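Local coordinates for protein exosome complex component Rrp41 (Archaeoglobus fulgidus, PDB 3M7N) that probably degrades RNA in the 3'-to-5' direction as the catalytic subunit of the archaeal exosome, and can probably also synthesise heteromeric RNA tails, at residues D24-I29 / V172-K177; I29-S34 / E231-A236. The protein carries 1 engineered substitution. One frame throughout, in Å; residues are numbered along the deposited sequence.

Contact 1 and contact 2 share Ile29, the first residue of strand 29-33, and their centres lie about 17 Å apart. Along the chain the segments come in the order 24-29, 29-34, 172-177, 231-236, so the two connections cross. Contact 1 ties the loop before strand 29-33 to the end of strand 170-173, within this chain an outermost strand of the antiparallel sheet; contact 2 packs strand 29-33, within this chain an outermost strand of the mixed sheet, on helix 212-248. They meet where Leu26 CD1 lies 4.0 Å from Met232 CE. One continuous run, 24-34, is thereby joined both to the antiparallel sheet that holds strand 170-173 and to helix 212-248.

Contact 1: residues D24-I29 / V172-K177; sequences DELRPI and VLDPMK
Arg27 grips Asp174 with three N-H groups, two from its guanidinium and one from its backbone. The approach is side-on: Arg27 NE lies 2.9 Å from Asp174 OD1, and Arg27 NH1 lies 2.9 Å from Asp174 OD2. It is not a coplanar fork, since the two group planes stand 67° apart and both nitrogens meet their oxygens from above the carboxylate plane. Arg27 N completes the set, 3.0 Å from Asp174 OD1, which accepts through its anti lone pair in a fairly straight bond (161°). A bend in the arginine chain at chi3 (-60°) brings NE to the oxygen that the backbone N-H already holds. Pro175 O sits 3.3 Å above the centre of the Arg27 guanidinium plane. In this RNase PH fold the pair joins the loop leading into strand 29-33 to the turn between strand 170-173 and helix 177-182; the contact's nearest atom is about 5 Å from the bound nucleic acid. A leucine in place of Arg27 would probably leave Asp174 OD2 without its charged mate and Ala134 O without the NH1 donor. Beside this buried pair, Leu26 CD2 packs on Leu173 CD2 (3.8 Å), and Leu173 CD2 also lies 3.4 Å from Asp24 O. Looser are the partly exposed Asp24 and Glu25, pointing away from 172-177: Asp24 OD2 forms a salt bridge with Lys224, Glu25 OE2 a hydrogen bond with Lys22 N.

Contact 2: residues I29-S34 / E231-A236; sequences IKIEAS and EMQREA
Ile31 and Ala236 lie at the heart of a helix-on-sheet packing, in which strand 29-33, within this chain an outermost strand of the mixed sheet, lies along the long helix 212-248. The axes of the two short segments come to 7.8 Å and run in similar directions, 33° apart, a close approach consistent with the small side chain of Ala236 at the contact. Ile29, Ile31 and Ala33 all point toward the helix, whereas Lys30 and Glu32 between them turn away and form a salt bridge on the other side.

Ile31 uses both of its branches. CG2, anti to the backbone N, meets Ala236 CB at 3.4 Å, the tightest methyl contact here. The other branch, with CG1 beside the backbone N (chi1 -52°), carries CD1 one turn back along the helix, where it touches Met232 CB at 3.8 Å and, equally near, Gln233 CG. Val146 of helix 136-150 and Leu45 of strand 41-47 also border this isoleucine.

Toward the start of the strand, Met232 runs extended beyond CG (chi2 179°) and crosses Ile29 at about a right angle, bringing SD to 3.5 Å from Ile29 CG2. At the far end the packing gives way to a polar link: one water accepts from Ala33 N at 2.9 Å and donates to Ala236 O at 2.7 Å. Lys30, Glu32 and Ser34 make the backbone bonds to strand 41-47, so Ala33 N faces away from that neighbour and the water serves it instead; Ile31 O is met by Arg239 NH2. The apolar row of Ile29, Ile31 and Ala33 set against one flank of a C-terminal helix is a helix layer packed on a mostly antiparallel mixed sheet, consistent with the α+β RNase PH fold.

Contact 1: residues D24-I29 / V172-K177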
loop_
_atom_site.group_PDB
_atom_site.type_symbol
_atom_site.label_atom_id
_atom_site.label_comp_id
_atom_site.label_asym_id
_atom_site.label_seq_id
_atom_site.Cartn_x
_atom_site.Cartn_y
_atom_site.Cartn_z
ATOM N N ASP E 24 -15.315 41.515 -19.147
ATOM C CA ASP E 24 -15.058 41.598 -17.709
ATOM C C ASP E 24 -16.201 41.097 -16.806
ATOM O O ASP E 24 -16.271 41.452 -15.634
ATOM C CB ASP E 24 -14.677 43.026 -17.325
ATOM C CG ASP E 24 -15.816 44.029 -17.549
ATOM O OD1 ASP E 24 -16.876 43.644 -18.103
ATOM O OD2 ASP E 24 -15.640 45.210 -17.155
ATOM N N GLU E 25 -17.084 40.270 -17.347
ATOM C CA GLU E 25 -18.197 39.733 -16.566
ATOM C C GLU E 25 -18.026 38.268 -16.121
ATOM O O GLU E 25 -17.664 37.407 -16.925
ATOM C CB GLU E 25 -19.500 39.863 -17.359
ATOM C CG GLU E 25 -19.840 41.300 -17.737
ATOM C CD GLU E 25 -21.106 41.387 -18.563
ATOM O OE1 GLU E 25 -21.626 42.519 -18.735
ATOM O OE2 GLU E 25 -21.583 40.321 -19.028
ATOM N N LEU E 26 -18.312 38.004 -14.847
ATOM C CA LEU E 26 -18.335 36.644 -14.299
ATOM C C LEU E 26 -19.549 35.872 -14.774
ATOM O O LEU E 26 -20.577 36.464 -15.118
ATOM C CB LEU E 26 -18.382 36.668 -12.763
ATOM C CG LEU E 26 -17.190 37.259 -12.016
ATOM C CD1 LEU E 26 -17.557 37.522 -10.566
ATOM C CD2 LEU E 26 -15.976 36.343 -12.131
ATOM N N ARG E 27 -19.434 34.544 -14.749
ATOM C CA ARG E 27 -20.582 33.664 -14.951
ATOM C C ARG E 27 -21.454 33.715 -13.702
ATOM O O ARG E 27 -20.963 34.058 -12.630
ATOM C CB ARG E 27 -20.118 32.229 -15.223
ATOM C CG ARG E 27 -19.528 31.993 -16.628
ATOM C CD ARG E 27 -18.921 30.580 -16.747
ATOM N NE ARG E 27 -17.843 30.355 -15.784
ATOM C CZ ARG E 27 -17.098 29.248 -15.709
ATOM N NH1 ARG E 27 -16.132 29.175 -14.802
ATOM N NH2 ARG E 27 -17.298 28.224 -16.539
ATOM N N PRO E 28 -22.753 33.412 -13.836
ATOM C CA PRO E 28 -23.636 33.337 -12.661
ATOM C C PRO E 28 -23.047 32.425 -11.586
ATOM O O PRO E 28 -22.495 31.362 -11.883
ATOM C CB PRO E 28 -24.925 32.715 -13.211
ATOM C CG PRO E 28 -24.924 33.060 -14.674
ATOM C CD PRO E 28 -23.471 33.153 -15.099
ATOM N N ILE E 29 -23.187 32.848 -10.338
ATOM C CA ILE E 29 -22.592 32.170 -9.213
ATOM C C ILE E 29 -23.621 32.026 -8.103
ATOM O O ILE E 29 -24.414 32.936 -7.872
ATOM C CB ILE E 29 -21.376 32.964 -8.717
ATOM C CG1 ILE E 29 -20.199 32.742 -9.662
ATOM C CG2 ILE E 29 -20.983 32.581 -7.312
ATOM C CD1 ILE E 29 -18.998 33.586 -9.330
ATOM N N VAL E 172 -10.374 37.736 -21.262
ATOM C CA VAL E 172 -11.728 37.639 -20.746
ATOM C C VAL E 172 -11.692 37.101 -19.337
ATOM O O VAL E 172 -10.805 36.328 -18.987
ATOM C CB VAL E 172 -12.617 36.789 -21.646
ATOM C CG1 VAL E 172 -12.720 37.429 -23.037
ATOM C CG2 VAL E 172 -12.067 35.377 -21.752
ATOM N N LEU E 173 -12.655 37.518 -18.525
ATOM C CA LEU E 173 -12.740 37.075 -17.143
ATOM C C LEU E 173 -13.549 35.791 -17.048
ATOM O O LEU E 173 -14.623 35.712 -17.631
ATOM C CB LEU E 173 -13.412 38.158 -16.313
ATOM C CG LEU E 173 -13.614 37.878 -14.828
ATOM C CD1 LEU E 173 -12.290 37.636 -14.119
ATOM C CD2 LEU E 173 -14.370 39.055 -14.219
ATOM N N ASP E 174 -13.028 34.784 -16.340
ATOM C CA ASP E 174 -13.805 33.577 -16.018
ATOM C C ASP E 174 -14.229 32.806 -17.254
ATOM O O ASP E 174 -15.414 32.675 -17.533
ATOM C CB ASP E 174 -15.056 33.966 -15.225
ATOM C CG ASP E 174 -15.786 32.769 -14.625
ATOM O OD1 ASP E 174 -17.032 32.817 -14.574
ATOM O OD2 ASP E 174 -15.132 31.782 -14.201
ATOM N N PRO E 175 -13.266 32.256 -17.987
ATOM C CA PRO E 175 -13.640 31.612 -19.255
ATOM C C PRO E 175 -14.636 30.450 -19.098
ATOM O O PRO E 175 -14.710 29.798 -18.049
ATOM C CB PRO E 175 -12.302 31.092 -19.810
ATOM C CG PRO E 175 -11.226 31.678 -18.914
ATOM C CD PRO E 175 -11.866 32.013 -17.612
ATOM N N MET E 176 -15.392 30.212 -20.165
ATOM C CA MET E 176 -16.334 29.103 -20.262
ATOM C C MET E 176 -15.652 28.034 -21.112
ATOM O O MET E 176 -14.583 28.265 -21.680
ATOM C CB MET E 176 -17.610 29.563 -20.989
ATOM C CG MET E 176 -17.422 29.647 -22.522
ATOM S SD MET E 176 -18.642 30.614 -23.429
ATOM C CE MET E 176 -20.170 29.837 -22.881
ATOM N N LYS E 177 -16.296 26.887 -21.247
ATOM C CA LYS E 177 -15.657 25.725 -21.852
ATOM C C LYS E 177 -15.135 26.030 -23.256
ATOM O O LYS E 177 -13.972 25.738 -23.581
ATOM C CB LYS E 177 -16.628 24.536 -21.856
ATOM C CG LYS E 177 -16.110 23.279 -22.530
ATOM C CD LYS E 177 -17.266 22.362 -22.912
ATOM C CE LYS E 177 -16.772 21.100 -23.617
ATOM N NZ LYS E 177 -17.900 20.229 -24.073
#

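Contact 2: residues I29-S34 / E231-A236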
loop_
_atom_site.group_PDB
_atom_site.type_symbol
_atom_site.label_atom_id
_atom_site.label_comp_id
_atom_site.label_asym_id
_atom_site.label_seq_id
_atom_site.Cartn_x
_atom_site.Cartn_y
_atom_site.Cartn_z
ATOM N N ILE E 29 -23.187 32.848 -10.338
ATOM C CA ILE E 29 -22.592 32.170 -9.213
ATOM C C ILE E 29 -23.621 32.026 -8.103
ATOM O O ILE E 29 -24.414 32.936 -7.872
ATOM C CB ILE E 29 -21.376 32.964 -8.717
ATOM C CG1 ILE E 29 -20.199 32.742 -9.662
ATOM C CG2 ILE E 29 -20.983 32.581 -7.312
ATOM C CD1 ILE E 29 -18.998 33.586 -9.330
ATOM N N LYS E 30 -23.621 30.865 -7.446
ATOM C CA LYS E 30 -24.430 30.624 -6.254
ATOM C C LYS E 30 -23.539 29.969 -5.200
ATOM O O LYS E 30 -22.776 29.046 -5.514
ATOM C CB LYS E 30 -25.610 29.708 -6.577
ATOM C CG LYS E 30 -26.586 29.533 -5.423
ATOM C CD LYS E 30 -27.333 28.183 -5.464
ATOM C CE LYS E 30 -27.891 27.805 -4.073
ATOM N NZ LYS E 30 -28.411 26.405 -3.977
ATOM N N ILE E 31 -23.617 30.446 -3.963
ATOM C CA ILE E 31 -22.804 29.913 -2.879
ATOM C C ILE E 31 -23.684 29.646 -1.666
ATOM O O ILE E 31 -24.371 30.542 -1.186
ATOM C CB ILE E 31 -21.714 30.908 -2.422
ATOM C CG1 ILE E 31 -20.883 31.396 -3.607
ATOM C CG2 ILE E 31 -20.817 30.283 -1.333
ATOM C CD1 ILE E 31 -19.698 32.243 -3.201
ATOM N N GLU E 32 -23.641 28.421 -1.153
ATOM C CA GLU E 32 -24.370 28.090 0.065
ATOM C C GLU E 32 -23.518 27.313 1.073
ATOM O O GLU E 32 -22.944 26.270 0.757
ATOM C CB GLU E 32 -25.674 27.340 -0.258
ATOM C CG GLU E 32 -26.485 27.016 0.993
ATOM C CD GLU E 32 -27.736 26.198 0.712
ATOM O OE1 GLU E 32 -28.141 26.092 -0.473
ATOM O OE2 GLU E 32 -28.312 25.659 1.688
ATOM N N ALA E 33 -23.455 27.827 2.293
ATOM C CA ALA E 33 -22.710 27.199 3.368
ATOM C C ALA E 33 -23.579 26.226 4.191
ATOM O O ALA E 33 -24.800 26.340 4.191
ATOM C CB ALA E 33 -22.107 28.276 4.264
ATOM N N SER E 34 -22.934 25.278 4.886
ATOM C CA SER E 34 -23.606 24.248 5.701
ATOM C C SER E 34 -24.667 23.503 4.933
ATOM O O SER E 34 -25.847 23.656 5.219
ATOM C CB SER E 34 -24.268 24.842 6.946
ATOM O OG SER E 34 -23.364 25.651 7.672
ATOM N N GLU E 231 -17.123 39.035 -2.218
ATOM C CA GLU E 231 -18.323 39.540 -1.562
ATOM C C GLU E 231 -19.432 38.486 -1.555
ATOM O O GLU E 231 -20.196 38.406 -0.601
ATOM C CB GLU E 231 -18.806 40.871 -2.172
ATOM C CG GLU E 231 -18.007 42.106 -1.670
ATOM C CD GLU E 231 -18.142 42.374 -0.157
ATOM O OE1 GLU E 231 -19.261 42.248 0.405
ATOM O OE2 GLU E 231 -17.122 42.741 0.469
ATOM N N MET E 232 -19.508 37.662 -2.599
ATOM C CA MET E 232 -20.481 36.563 -2.578
ATOM C C MET E 232 -20.194 35.564 -1.443
ATOM O O MET E 232 -21.115 35.083 -0.773
ATOM C CB MET E 232 -20.564 35.855 -3.930
ATOM C CG MET E 232 -20.833 36.805 -5.087
ATOM S SD MET E 232 -20.903 36.011 -6.715
ATOM C CE MET E 232 -20.467 37.394 -7.771
ATOM N N GLN E 233 -18.911 35.297 -1.219
ATOM C CA GLN E 233 -18.472 34.351 -0.211
ATOM C C GLN E 233 -18.843 34.919 1.143
ATOM O O GLN E 233 -19.304 34.205 2.044
ATOM C CB GLN E 233 -16.945 34.130 -0.285
ATOM C CG GLN E 233 -16.438 33.366 -1.527
ATOM C CD GLN E 233 -14.892 33.329 -1.616
ATOM O OE1 GLN E 233 -14.283 32.256 -1.757
ATOM N NE2 GLN E 233 -14.262 34.496 -1.503
ATOM N N ARG E 234 -18.621 36.217 1.285
ATOM C CA ARG E 234 -18.880 36.893 2.547
ATOM C C ARG E 234 -20.376 36.821 2.825
ATOM O O ARG E 234 -20.790 36.506 3.927
ATOM C CB ARG E 234 -18.413 38.346 2.474
ATOM C CG ARG E 234 -18.520 39.098 3.782
ATOM C CD ARG E 234 -18.281 40.595 3.598
ATOM N NE ARG E 234 -19.154 41.345 4.502
ATOM C CZ ARG E 234 -18.803 41.718 5.731
ATOM N NH1 ARG E 234 -17.573 41.441 6.203
ATOM N NH2 ARG E 234 -19.680 42.378 6.486
ATOM N N GLU E 235 -21.178 37.082 1.798
ATOM C CA GLU E 235 -22.621 37.026 1.930
ATOM C C GLU E 235 -23.080 35.636 2.369
ATOM O O GLU E 235 -23.889 35.485 3.298
ATOM C CB GLU E 235 -23.275 37.386 0.605
ATOM C CG GLU E 235 -24.367 38.414 0.729
ATOM C CD GLU E 235 -23.826 39.826 0.906
ATOM O OE1 GLU E 235 -23.818 40.333 2.061
ATOM O OE2 GLU E 235 -23.421 40.429 -0.118
ATOM N N ALA E 236 -22.558 34.619 1.690
ATOM C CA ALA E 236 -22.921 33.240 2.012
ATOM C C ALA E 236 -22.616 32.891 3.475
ATOM O O ALA E 236 -23.373 32.175 4.117
ATOM C CB ALA E 236 -22.248 32.257 1.040
HETATM O O HOH W 1 -24.913 30.141 3.384
#